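Local coordinates for MAR1 Ribonuclease (Caenorhabditis elegans, PDB 2B34), which is probably a hydrolase of the isochorismatase family, possibly acting as a ribonuclease, at residues F18-Q23 against H112-Q117; T38-L43 against I105-E110; D121-G126 against E152-I157. All coordinates share one frame; numbering follows the deposited sequence.

Contact 1: residues F18-Q23 against H112-Q117; sequences FVCDLQ and HVCVLQ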
ATOM      1  N   PHE A  18      22.135 -11.379  -4.780  1.00 17.90           N
ATOM      2  CA  PHE A  18      22.506 -11.605  -3.392  1.00 17.93           C
ATOM      3  C   PHE A  18      21.609 -12.693  -2.796  1.00 17.62           C
ATOM      4  O   PHE A  18      20.383 -12.563  -2.779  1.00 17.30           O
ATOM      5  CB  PHE A  18      22.410 -10.296  -2.596  1.00 17.83           C
ATOM      6  CG  PHE A  18      23.672  -9.455  -2.624  1.00 18.63           C
ATOM      7  CD1 PHE A  18      24.444  -9.343  -3.781  1.00 18.75           C
ATOM      8  CD2 PHE A  18      24.069  -8.745  -1.490  1.00 18.73           C
ATOM      9  CE1 PHE A  18      25.602  -8.558  -3.799  1.00 19.49           C
ATOM     10  CE2 PHE A  18      25.225  -7.960  -1.497  1.00 19.38           C
ATOM     11  CZ  PHE A  18      25.992  -7.870  -2.653  1.00 18.89           C
ATOM     12  N   VAL A  19      22.234 -13.771  -2.329  1.00 17.61           N
ATOM     13  CA  VAL A  19      21.530 -14.876  -1.673  1.00 17.68           C
ATOM     14  C   VAL A  19      21.857 -14.821  -0.185  1.00 17.95           C
ATOM     15  O   VAL A  19      22.979 -15.153   0.219  1.00 17.84           O
ATOM     16  CB  VAL A  19      21.973 -16.256  -2.245  1.00 17.57           C
ATOM     17  CG1 VAL A  19      21.211 -17.401  -1.578  1.00 17.06           C
ATOM     18  CG2 VAL A  19      21.819 -16.304  -3.768  1.00 17.19           C
ATOM     19  N   CYS A  20      20.902 -14.404   0.641  1.00 18.42           N
ATOM     20  CA  CYS A  20      21.234 -14.258   2.061  1.00 18.95           C
ATOM     21  C   CYS A  20      20.682 -15.319   3.000  1.00 18.60           C
ATOM     22  O   CYS A  20      19.462 -15.518   3.123  1.00 18.28           O
ATOM     23  CB  CYS A  20      21.079 -12.807   2.583  1.00 19.79           C
ATOM     24  SG  CYS A  20      19.825 -12.392   3.796  1.00 21.51           S
ATOM     25  N   ASP A  21      21.627 -16.036   3.598  1.00 18.23           N
ATOM     26  CA  ASP A  21      21.397 -16.841   4.786  1.00 18.02           C
ATOM     27  C   ASP A  21      20.364 -17.961   4.615  1.00 18.10           C
ATOM     28  O   ASP A  21      19.694 -18.349   5.572  1.00 18.11           O
ATOM     29  CB  ASP A  21      21.068 -15.919   5.979  1.00 17.62           C
ATOM     30  CG  ASP A  21      22.178 -14.899   6.256  1.00 17.32           C
ATOM     31  OD1 ASP A  21      23.249 -14.977   5.613  1.00 17.15           O
ATOM     32  OD2 ASP A  21      21.984 -14.007   7.110  1.00 16.79           O
ATOM     33  N   LEU A  22      20.259 -18.493   3.399  1.00 17.97           N
ATOM     34  CA  LEU A  22      19.376 -19.625   3.136  1.00 18.20           C
ATOM     35  C   LEU A  22      20.042 -20.938   3.548  1.00 18.43           C
ATOM     36  O   LEU A  22      20.487 -21.728   2.710  1.00 18.38           O
ATOM     37  CB  LEU A  22      18.924 -19.639   1.671  1.00 17.75           C
ATOM     38  CG  LEU A  22      17.791 -18.659   1.343  1.00 17.41           C
ATOM     39  CD1 LEU A  22      17.596 -18.528  -0.159  1.00 17.53           C
ATOM     40  CD2 LEU A  22      16.489 -19.062   2.017  1.00 17.11           C
ATOM     41  N   GLN A  23      20.093 -21.153   4.858  1.00 18.76           N
ATOM     42  CA  GLN A  23      20.864 -22.243   5.441  1.00 19.24           C
ATOM     43  C   GLN A  23      20.004 -23.342   6.042  1.00 19.94           C
ATOM     44  O   GLN A  23      18.821 -23.152   6.324  1.00 19.55           O
ATOM     45  CB  GLN A  23      21.826 -21.712   6.502  1.00 19.23           C
ATOM     46  CG  GLN A  23      22.851 -20.732   5.969  1.00 18.14           C
ATOM     47  CD  GLN A  23      23.287 -19.752   7.024  1.00 16.58           C
ATOM     48  OE1 GLN A  23      24.035 -20.089   7.941  1.00 17.79           O
ATOM     49  NE2 GLN A  23      22.817 -18.527   6.904  1.00 15.62           N
ATOM     50  N   HIS A 112      12.595  -9.644   7.548  1.00 19.20           N
ATOM     51  CA  HIS A 112      12.537  -8.481   8.432  1.00 18.96           C
ATOM     52  C   HIS A 112      13.835  -8.270   9.211  1.00 19.24           C
ATOM     53  O   HIS A 112      13.907  -7.392  10.075  1.00 19.39           O
ATOM     54  CB  HIS A 112      11.370  -8.646   9.403  1.00 18.65           C
ATOM     55  CG  HIS A 112      11.545  -9.784  10.358  1.00 17.56           C
ATOM     56  ND1 HIS A 112      11.643 -11.096   9.943  1.00 16.61           N
ATOM     57  CD2 HIS A 112      11.652  -9.806  11.708  1.00 16.05           C
ATOM     58  CE1 HIS A 112      11.798 -11.876  10.999  1.00 16.49           C
ATOM     59  NE2 HIS A 112      11.807 -11.117  12.080  1.00 15.75           N
ATOM     60  N   VAL A 113      14.851  -9.082   8.920  1.00 19.78           N
ATOM     61  CA  VAL A 113      16.159  -8.960   9.580  1.00 20.16           C
ATOM     62  C   VAL A 113      17.300  -8.829   8.551  1.00 20.60           C
ATOM     63  O   VAL A 113      17.596  -7.709   8.148  1.00 20.79           O
ATOM     64  CB  VAL A 113      16.401 -10.074  10.644  1.00 20.23           C
ATOM     65  CG1 VAL A 113      17.615  -9.757  11.494  1.00 19.79           C
ATOM     66  CG2 VAL A 113      15.180 -10.246  11.540  1.00 19.61           C
ATOM     67  N   CYS A 114      17.917  -9.938   8.116  1.00 21.47           N
ATOM     68  CA  CYS A 114      19.000  -9.892   7.100  1.00 21.43           C
ATOM     69  C   CYS A 114      18.579  -9.147   5.849  1.00 20.65           C
ATOM     70  O   CYS A 114      19.290  -8.257   5.396  1.00 20.85           O
ATOM     71  CB  CYS A 114      19.507 -11.291   6.678  1.00 21.52           C
ATOM     72  SG  CYS A 114      20.720 -11.309   5.252  1.00 24.58           S
ATOM     73  N   VAL A 115      17.430  -9.527   5.296  1.00 19.87           N
ATOM     74  CA  VAL A 115      16.980  -9.005   4.008  1.00 19.03           C
ATOM     75  C   VAL A 115      16.665  -7.519   4.127  1.00 18.65           C
ATOM     76  O   VAL A 115      17.055  -6.739   3.266  1.00 18.14           O
ATOM     77  CB  VAL A 115      15.766  -9.798   3.443  1.00 19.01           C
ATOM     78  CG1 VAL A 115      15.342  -9.253   2.087  1.00 18.47           C
ATOM     79  CG2 VAL A 115      16.100 -11.287   3.329  1.00 19.05           C
ATOM     80  N   LEU A 116      15.974  -7.142   5.204  1.00 18.45           N
ATOM     81  CA  LEU A 116      15.646  -5.742   5.467  1.00 18.37           C
ATOM     82  C   LEU A 116      16.895  -4.901   5.735  1.00 18.53           C
ATOM     83  O   LEU A 116      17.064  -3.838   5.139  1.00 18.76           O
ATOM     84  CB  LEU A 116      14.649  -5.610   6.628  1.00 18.21           C
ATOM     85  CG  LEU A 116      14.179  -4.193   6.994  1.00 17.79           C
ATOM     86  CD1 LEU A 116      13.540  -3.490   5.793  1.00 16.90           C
ATOM     87  CD2 LEU A 116      13.217  -4.220   8.182  1.00 18.01           C
ATOM     88  N   GLN A 117      17.759  -5.375   6.631  1.00 18.74           N
ATOM     89  CA  GLN A 117      19.001  -4.662   6.958  1.00 19.00           C
ATOM     90  C   GLN A 117      19.930  -4.553   5.752  1.00 18.76           C
ATOM     91  O   GLN A 117      20.539  -3.504   5.529  1.00 18.85           O
ATOM     92  CB  GLN A 117      19.732  -5.310   8.141  1.00 19.07           C
ATOM     93  CG  GLN A 117      18.990  -5.250   9.486  1.00 20.96           C
ATOM     94  CD  GLN A 117      18.562  -3.846   9.887  1.00 22.86           C
ATOM     95  OE1 GLN A 117      19.286  -2.870   9.675  1.00 24.72           O
ATOM     96  NE2 GLN A 117      17.379  -3.740  10.474  1.00 22.87           N
TER
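A chi1 of 173° swings SG of C114 away from its own N and out from the first turn of helix 114-124, while C20, at the end of strand 15-20, meets it with a chi1 of 114°, far from any staggered value. The two sulphurs are joined as a disulfide, SG of C20 to SG of C114 at 2.0 Å. Its C-S-S-C torsion is -166°, almost extended instead of near 90°, so as modelled the link looks strained. V115 lies alongside the bridge and lays CG2 3.9 Å from SG of C20. Just past the strand, D21 brings its carboxylate beside C114, with OD2 3.5 Å from C114 SG and 3.7 Å from C114 CB. That same OD2 forms a salt bridge with K84, and OD1 is hydrogen-bonded to T57 OG1, so both oxygens are held. An aspartate, a lysine and a cysteine at the start of a helix, gathered in this way, are consistent with the Asp-Lys-Cys set of cysteine hydrolases in this family. If C114 is the corresponding nucleophile, the disulfide ties up its sulphur, and reduction would probably be needed before it could react.

Contact 2: residues T38-L43 against I105-E110; sequences TTSRRL and ILVGIE
L43 forks over two residues of strand 105-109, one methyl for each. CD1 packs on CG1 of V107 at 3.6 Å, the two side chains lying alongside each other, head to tail, and CD2 reaches CG2 of I105 at 3.7 Å, where the side chains cross obliquely. The chi2 of L43, 132°, lies off a staggered value, and at this rotation the two branches split between the strand residues. I105 and V107 point to the same side because they alternate with L106, which turns its back on this helix and packs against helix 114-124 with V115, T118 and T119. This is the layering of an alpha/beta fold with a parallel central sheet covered by helices on both faces. Helix 33-49 leads from strand 15-20 to strand 54-59; its segment 38-43 runs nearly antiparallel to residues 105-109, at 151° between the directions and 8.9 Å between the axes. One turn before L43, S40 holds the other flank of V107: its OG is 3.7 Å from V107 CB, and its CB is 4.1 Å from V107 CG2. A chi1 of -63° sets that OG beside its own backbone N, from where it hydrogen-bonds to I36 O, so the hydroxyl is satisfied within the helix although it faces an apolar neighbour. V132 and A135 of the adjoining strand 128-137 extend the buried layer under L43 and S40.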
ATOM      1  N   THR A  38      13.039 -23.509  -3.864  1.00 17.26           N
ATOM      2  CA  THR A  38      12.750 -23.754  -5.278  1.00 17.39           C
ATOM      3  C   THR A  38      12.870 -22.473  -6.104  1.00 16.81           C
ATOM      4  O   THR A  38      13.497 -22.462  -7.164  1.00 16.98           O
ATOM      5  CB  THR A  38      11.346 -24.387  -5.477  1.00 17.30           C
ATOM      6  OG1 THR A  38      11.306 -25.657  -4.823  1.00 19.10           O
ATOM      7  CG2 THR A  38      11.040 -24.594  -6.953  1.00 17.24           C
ATOM      8  N   THR A  39      12.274 -21.396  -5.603  1.00 16.52           N
ATOM      9  CA  THR A  39      12.254 -20.124  -6.321  1.00 16.19           C
ATOM     10  C   THR A  39      13.621 -19.426  -6.290  1.00 15.96           C
ATOM     11  O   THR A  39      14.044 -18.862  -7.298  1.00 15.73           O
ATOM     12  CB  THR A  39      11.130 -19.209  -5.797  1.00 15.99           C
ATOM     13  OG1 THR A  39       9.891 -19.919  -5.866  1.00 16.61           O
ATOM     14  CG2 THR A  39      11.010 -17.953  -6.636  1.00 16.10           C
ATOM     15  N   SER A  40      14.308 -19.478  -5.149  1.00 15.82           N
ATOM     16  CA  SER A  40      15.684 -18.967  -5.066  1.00 16.10           C
ATOM     17  C   SER A  40      16.612 -19.711  -6.032  1.00 16.09           C
ATOM     18  O   SER A  40      17.499 -19.102  -6.623  1.00 16.18           O
ATOM     19  CB  SER A  40      16.233 -19.029  -3.635  1.00 16.04           C
ATOM     20  OG  SER A  40      15.485 -18.194  -2.759  1.00 16.61           O
ATOM     21  N   ARG A  41      16.397 -21.017  -6.199  1.00 16.13           N
ATOM     22  CA  ARG A  41      17.172 -21.808  -7.174  1.00 16.25           C
ATOM     23  C   ARG A  41      16.955 -21.326  -8.614  1.00 16.21           C
ATOM     24  O   ARG A  41      17.881 -21.353  -9.426  1.00 16.65           O
ATOM     25  CB  ARG A  41      16.879 -23.311  -7.024  1.00 16.07           C
ATOM     26  CG  ARG A  41      17.611 -24.250  -8.014  1.00 16.59           C
ATOM     27  CD  ARG A  41      19.149 -24.158  -7.954  1.00 15.86           C
ATOM     28  NE  ARG A  41      19.753 -24.836  -9.103  1.00 16.60           N
ATOM     29  CZ  ARG A  41      20.098 -26.123  -9.132  1.00 16.52           C
ATOM     30  NH1 ARG A  41      19.925 -26.890  -8.065  1.00 15.30           N
ATOM     31  NH2 ARG A  41      20.620 -26.647 -10.234  1.00 16.79           N
ATOM     32  N   ARG A  42      15.739 -20.870  -8.922  1.00 16.35           N
ATOM     33  CA  ARG A  42      15.432 -20.298 -10.244  1.00 16.33           C
ATOM     34  C   ARG A  42      16.268 -19.060 -10.553  1.00 16.48           C
ATOM     35  O   ARG A  42      16.766 -18.905 -11.676  1.00 16.28           O
ATOM     36  CB  ARG A  42      13.941 -19.965 -10.374  1.00 16.18           C
ATOM     37  CG  ARG A  42      13.051 -21.179 -10.463  1.00 16.51           C
ATOM     38  CD  ARG A  42      11.581 -20.805 -10.386  1.00 16.96           C
ATOM     39  NE  ARG A  42      10.723 -21.985 -10.502  1.00 16.53           N
ATOM     40  CZ  ARG A  42       9.513 -21.985 -11.050  1.00 16.05           C
ATOM     41  NH1 ARG A  42       9.001 -20.870 -11.558  1.00 16.29           N
ATOM     42  NH2 ARG A  42       8.817 -23.107 -11.106  1.00 16.95           N
ATOM     43  N   LEU A  43      16.414 -18.182  -9.559  1.00 16.48           N
ATOM     44  CA  LEU A  43      17.207 -16.966  -9.714  1.00 16.99           C
ATOM     45  C   LEU A  43      18.699 -17.255  -9.804  1.00 17.32           C
ATOM     46  O   LEU A  43      19.405 -16.634 -10.600  1.00 17.13           O
ATOM     47  CB  LEU A  43      16.913 -15.978  -8.585  1.00 16.91           C
ATOM     48  CG  LEU A  43      15.680 -15.144  -8.932  1.00 17.64           C
ATOM     49  CD1 LEU A  43      14.719 -15.094  -7.782  1.00 18.00           C
ATOM     50  CD2 LEU A  43      16.061 -13.754  -9.442  1.00 17.34           C
ATOM     51  N   ILE A 105      19.622  -7.838  -6.893  1.00 18.23           N
ATOM     52  CA  ILE A 105      18.476  -8.724  -6.793  1.00 17.58           C
ATOM     53  C   ILE A 105      18.669  -9.525  -5.510  1.00 17.41           C
ATOM     54  O   ILE A 105      19.717 -10.142  -5.309  1.00 17.24           O
ATOM     55  CB  ILE A 105      18.375  -9.645  -8.029  1.00 17.54           C
ATOM     56  CG1 ILE A 105      18.377  -8.803  -9.317  1.00 17.52           C
ATOM     57  CG2 ILE A 105      17.137 -10.546  -7.937  1.00 17.05           C
ATOM     58  CD1 ILE A 105      18.650  -9.584 -10.595  1.00 17.49           C
ATOM     59  N   LEU A 106      17.670  -9.491  -4.634  1.00 17.04           N
ATOM     60  CA  LEU A 106      17.816 -10.054  -3.297  1.00 17.08           C
ATOM     61  C   LEU A 106      16.829 -11.183  -3.014  1.00 16.91           C
ATOM     62  O   LEU A 106      15.612 -11.014  -3.146  1.00 16.66           O
ATOM     63  CB  LEU A 106      17.700  -8.942  -2.239  1.00 17.11           C
ATOM     64  CG  LEU A 106      17.965  -9.194  -0.749  1.00 17.08           C
ATOM     65  CD1 LEU A 106      19.265  -9.954  -0.482  1.00 17.00           C
ATOM     66  CD2 LEU A 106      17.986  -7.862  -0.011  1.00 17.12           C
ATOM     67  N   VAL A 107      17.378 -12.339  -2.647  1.00 16.84           N
ATOM     68  CA  VAL A 107      16.592 -13.476  -2.170  1.00 16.94           C
ATOM     69  C   VAL A 107      17.106 -13.904  -0.795  1.00 17.27           C
ATOM     70  O   VAL A 107      18.226 -13.566  -0.412  1.00 16.91           O
ATOM     71  CB  VAL A 107      16.616 -14.686  -3.157  1.00 16.87           C
ATOM     72  CG1 VAL A 107      16.101 -14.280  -4.532  1.00 16.91           C
ATOM     73  CG2 VAL A 107      18.017 -15.311  -3.263  1.00 17.02           C
ATOM     74  N   GLY A 108      16.289 -14.640  -0.048  1.00 17.60           N
ATOM     75  CA  GLY A 108      16.757 -15.179   1.220  1.00 18.07           C
ATOM     76  C   GLY A 108      15.906 -14.839   2.415  1.00 18.47           C
ATOM     77  O   GLY A 108      14.766 -14.383   2.270  1.00 18.67           O
ATOM     78  N   ILE A 109      16.462 -15.051   3.607  1.00 18.87           N
ATOM     79  CA  ILE A 109      15.624 -15.140   4.800  1.00 19.32           C
ATOM     80  C   ILE A 109      15.975 -14.299   6.005  1.00 20.45           C
ATOM     81  O   ILE A 109      17.086 -13.774   6.124  1.00 20.23           O
ATOM     82  CB  ILE A 109      15.386 -16.592   5.264  1.00 19.38           C
ATOM     83  CG1 ILE A 109      16.705 -17.366   5.320  1.00 18.48           C
ATOM     84  CG2 ILE A 109      14.312 -17.259   4.390  1.00 18.52           C
ATOM     85  CD1 ILE A 109      16.593 -18.680   6.009  1.00 17.09           C
ATOM     86  N   GLU A 110      15.020 -14.294   6.934  1.00 21.32           N
ATOM     87  CA  GLU A 110      14.730 -13.182   7.811  1.00 21.80           C
ATOM     88  C   GLU A 110      14.493 -11.964   6.913  1.00 21.22           C
ATOM     89  O   GLU A 110      15.344 -11.080   6.768  1.00 21.05           O
ATOM     90  CB  GLU A 110      15.786 -12.984   8.917  1.00 22.63           C
ATOM     91  CG  GLU A 110      17.241 -12.990   8.461  1.00 23.21           C
ATOM     92  CD  GLU A 110      18.231 -12.999   9.591  1.00 23.14           C
ATOM     93  OE1 GLU A 110      17.888 -13.515  10.676  1.00 27.79           O
ATOM     94  OE2 GLU A 110      19.366 -12.503   9.389  1.00 26.34           O
TER

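Contact 3: residues D121-G126 against E152-I157; sequences DLLERG and EQAGAI
The backbones come nearest at L123 and G155, near the C-terminal ends of two helices, with 7.5 Å between their CA atoms. Both helices finish in Schellman motifs, with G126 and G155 as the C-prime residues, whose positive phi turns the chain out of the helix. In the first, G126 N bonds back to L123 O at 3.1 Å; in the second, A156 N returns to M151 O, while the bond from G155 N to E152 O is weak. The contact is carried by one side chain, L123, which reaches across with its two methyls. CD1 meets A154 twice, 3.5 Å from its carbonyl O and 3.7 Å from its CB, and lies more loosely beside A156, 4.4 Å from that CB. CD2 sits 4.1 Å from G155 O. The leucine thus packs on both the backbone and the alanine methyls of the turn, and V129 of strand 128-137 touches it from the sheet. At the subunit interfaces, Q153 NE2 donates to A156 O of the second subunit, and the equivalent bond from Q153 of the third subunit reaches A156 O here. Successive helices on one face of a parallel sheet, each turning tightly toward the next strand, are characteristic of beta-alpha-beta crossovers in alpha/beta folds.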
ATOM      1  N   ASP A 121      21.046  -0.999   3.891  1.00 19.75           N
ATOM      2  CA  ASP A 121      22.467  -0.766   3.626  1.00 20.28           C
ATOM      3  C   ASP A 121      22.748  -0.559   2.136  1.00 20.55           C
ATOM      4  O   ASP A 121      23.522   0.322   1.764  1.00 20.58           O
ATOM      5  CB  ASP A 121      23.315  -1.925   4.161  1.00 20.23           C
ATOM      6  CG  ASP A 121      23.607  -1.810   5.645  1.00 20.59           C
ATOM      7  OD1 ASP A 121      23.127  -0.859   6.301  1.00 21.69           O
ATOM      8  OD2 ASP A 121      24.334  -2.678   6.163  1.00 21.61           O
ATOM      9  N   LEU A 122      22.116  -1.378   1.296  1.00 20.99           N
ATOM     10  CA  LEU A 122      22.250  -1.264  -0.155  1.00 21.48           C
ATOM     11  C   LEU A 122      21.700   0.058  -0.674  1.00 21.81           C
ATOM     12  O   LEU A 122      22.346   0.728  -1.479  1.00 21.81           O
ATOM     13  CB  LEU A 122      21.553  -2.431  -0.858  1.00 21.38           C
ATOM     14  CG  LEU A 122      22.194  -3.818  -0.780  1.00 21.74           C
ATOM     15  CD1 LEU A 122      21.245  -4.863  -1.340  1.00 21.96           C
ATOM     16  CD2 LEU A 122      23.522  -3.846  -1.517  1.00 21.90           C
ATOM     17  N   LEU A 123      20.510   0.427  -0.203  1.00 22.14           N
ATOM     18  CA  LEU A 123      19.873   1.683  -0.600  1.00 22.71           C
ATOM     19  C   LEU A 123      20.689   2.907  -0.176  1.00 23.37           C
ATOM     20  O   LEU A 123      20.741   3.896  -0.904  1.00 23.53           O
ATOM     21  CB  LEU A 123      18.440   1.766  -0.060  1.00 22.45           C
ATOM     22  CG  LEU A 123      17.401   0.808  -0.663  1.00 21.75           C
ATOM     23  CD1 LEU A 123      16.124   0.834   0.155  1.00 21.15           C
ATOM     24  CD2 LEU A 123      17.112   1.123  -2.128  1.00 20.73           C
ATOM     25  N   GLU A 124      21.325   2.825   0.995  1.00 24.19           N
ATOM     26  CA  GLU A 124      22.227   3.874   1.488  1.00 24.99           C
ATOM     27  C   GLU A 124      23.419   4.102   0.558  1.00 25.33           C
ATOM     28  O   GLU A 124      23.886   5.234   0.403  1.00 25.46           O
ATOM     29  CB  GLU A 124      22.730   3.537   2.892  1.00 24.95           C
ATOM     30  CG  GLU A 124      21.764   3.912   4.001  1.00 25.59           C
ATOM     31  CD  GLU A 124      22.134   3.318   5.352  1.00 25.61           C
ATOM     32  OE1 GLU A 124      23.164   2.613   5.459  1.00 26.21           O
ATOM     33  OE2 GLU A 124      21.376   3.557   6.315  1.00 26.57           O
ATOM     34  N   ARG A 125      23.897   3.020  -0.058  1.00 25.68           N
ATOM     35  CA  ARG A 125      25.004   3.070  -1.016  1.00 25.99           C
ATOM     36  C   ARG A 125      24.578   3.553  -2.412  1.00 25.84           C
ATOM     37  O   ARG A 125      25.402   3.627  -3.330  1.00 26.13           O
ATOM     38  CB  ARG A 125      25.676   1.696  -1.114  1.00 26.08           C
ATOM     39  CG  ARG A 125      26.619   1.369   0.035  1.00 27.36           C
ATOM     40  CD  ARG A 125      26.876  -0.131   0.120  1.00 29.74           C
ATOM     41  NE  ARG A 125      27.956  -0.468   1.047  1.00 30.81           N
ATOM     42  CZ  ARG A 125      27.814  -0.608   2.363  1.00 31.67           C
ATOM     43  NH1 ARG A 125      26.633  -0.434   2.942  1.00 32.61           N
ATOM     44  NH2 ARG A 125      28.865  -0.919   3.108  1.00 32.69           N
ATOM     45  N   GLY A 126      23.297   3.875  -2.571  1.00 25.56           N
ATOM     46  CA  GLY A 126      22.771   4.368  -3.845  1.00 25.00           C
ATOM     47  C   GLY A 126      22.463   3.283  -4.866  1.00 24.79           C
ATOM     48  O   GLY A 126      22.293   3.571  -6.053  1.00 24.66           O
ATOM     49  N   GLU A 152       9.665  -1.298   0.770  1.00 21.85           N
ATOM     50  CA  GLU A 152       9.128  -0.399  -0.255  1.00 22.50           C
ATOM     51  C   GLU A 152       9.027   1.056   0.212  1.00 21.92           C
ATOM     52  O   GLU A 152       9.156   1.968  -0.602  1.00 22.22           O
ATOM     53  CB  GLU A 152       7.800  -0.910  -0.827  1.00 22.42           C
ATOM     54  CG  GLU A 152       6.545  -0.434  -0.114  1.00 24.02           C
ATOM     55  CD  GLU A 152       5.282  -0.984  -0.741  1.00 24.09           C
ATOM     56  OE1 GLU A 152       5.212  -1.053  -1.989  1.00 25.76           O
ATOM     57  OE2 GLU A 152       4.360  -1.353   0.019  1.00 26.61           O
ATOM     58  N   GLN A 153       8.798   1.268   1.511  1.00 21.48           N
ATOM     59  CA  GLN A 153       8.838   2.613   2.099  1.00 21.28           C
ATOM     60  C   GLN A 153      10.212   3.253   1.881  1.00 20.74           C
ATOM     61  O   GLN A 153      10.311   4.448   1.599  1.00 20.47           O
ATOM     62  CB  GLN A 153       8.510   2.581   3.602  1.00 21.31           C
ATOM     63  CG  GLN A 153       7.026   2.405   3.949  1.00 21.85           C
ATOM     64  CD  GLN A 153       6.761   2.437   5.457  1.00 22.08           C
ATOM     65  OE1 GLN A 153       6.901   1.429   6.155  1.00 23.38           O
ATOM     66  NE2 GLN A 153       6.367   3.599   5.958  1.00 23.40           N
ATOM     67  N   ALA A 154      11.263   2.442   2.006  1.00 20.14           N
ATOM     68  CA  ALA A 154      12.642   2.904   1.828  1.00 19.80           C
ATOM     69  C   ALA A 154      13.054   3.066   0.360  1.00 19.46           C
ATOM     70  O   ALA A 154      14.079   3.676   0.072  1.00 19.51           O
ATOM     71  CB  ALA A 154      13.601   1.971   2.550  1.00 19.88           C
ATOM     72  N   GLY A 155      12.265   2.508  -0.557  1.00 19.26           N
ATOM     73  CA  GLY A 155      12.526   2.636  -1.994  1.00 18.80           C
ATOM     74  C   GLY A 155      12.955   1.360  -2.702  1.00 18.52           C
ATOM     75  O   GLY A 155      13.378   1.399  -3.865  1.00 18.54           O
ATOM     76  N   ALA A 156      12.850   0.229  -2.006  1.00 18.06           N
ATOM     77  CA  ALA A 156      13.144  -1.069  -2.607  1.00 17.78           C
ATOM     78  C   ALA A 156      11.995  -1.491  -3.502  1.00 17.61           C
ATOM     79  O   ALA A 156      10.841  -1.197  -3.213  1.00 17.63           O
ATOM     80  CB  ALA A 156      13.384  -2.112  -1.537  1.00 17.65           C
ATOM     81  N   ILE A 157      12.312  -2.182  -4.588  1.00 17.59           N
ATOM     82  CA  ILE A 157      11.282  -2.659  -5.502  1.00 17.26           C
ATOM     83  C   ILE A 157      10.855  -4.065  -5.091  1.00 17.08           C
ATOM     84  O   ILE A 157      11.689  -4.961  -4.928  1.00 16.90           O
ATOM     85  CB  ILE A 157      11.752  -2.605  -6.981  1.00 17.21           C
ATOM     86  CG1 ILE A 157      12.120  -1.165  -7.368  1.00 17.08           C
ATOM     87  CG2 ILE A 157      10.667  -3.153  -7.921  1.00 17.17           C
ATOM     88  CD1 ILE A 157      12.777  -1.030  -8.734  1.00 17.70           C
TER

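How the contacts relate
From the N terminus, strand 15-20 supplies the first half of contact 1, and helix 33-49 follows with the first half of contact 2. The chain then builds strands 54-59 and 81-84 before returning as strand 103-109, which closes contact 2; helix 114-124 closes contact 1 soon after, so the shorter loop lies wholly within the longer. The two meet directly: F18 N and E110 O make probable hydrogen bonds to I105 O and V115 N, respectively. Contact 3 opens further along helix 114-124, in series with both. Contacts 1 and 2 tie neighbouring central strands to helices on both faces, and contact 3 joins the ends of helices 114-124 and 141-154.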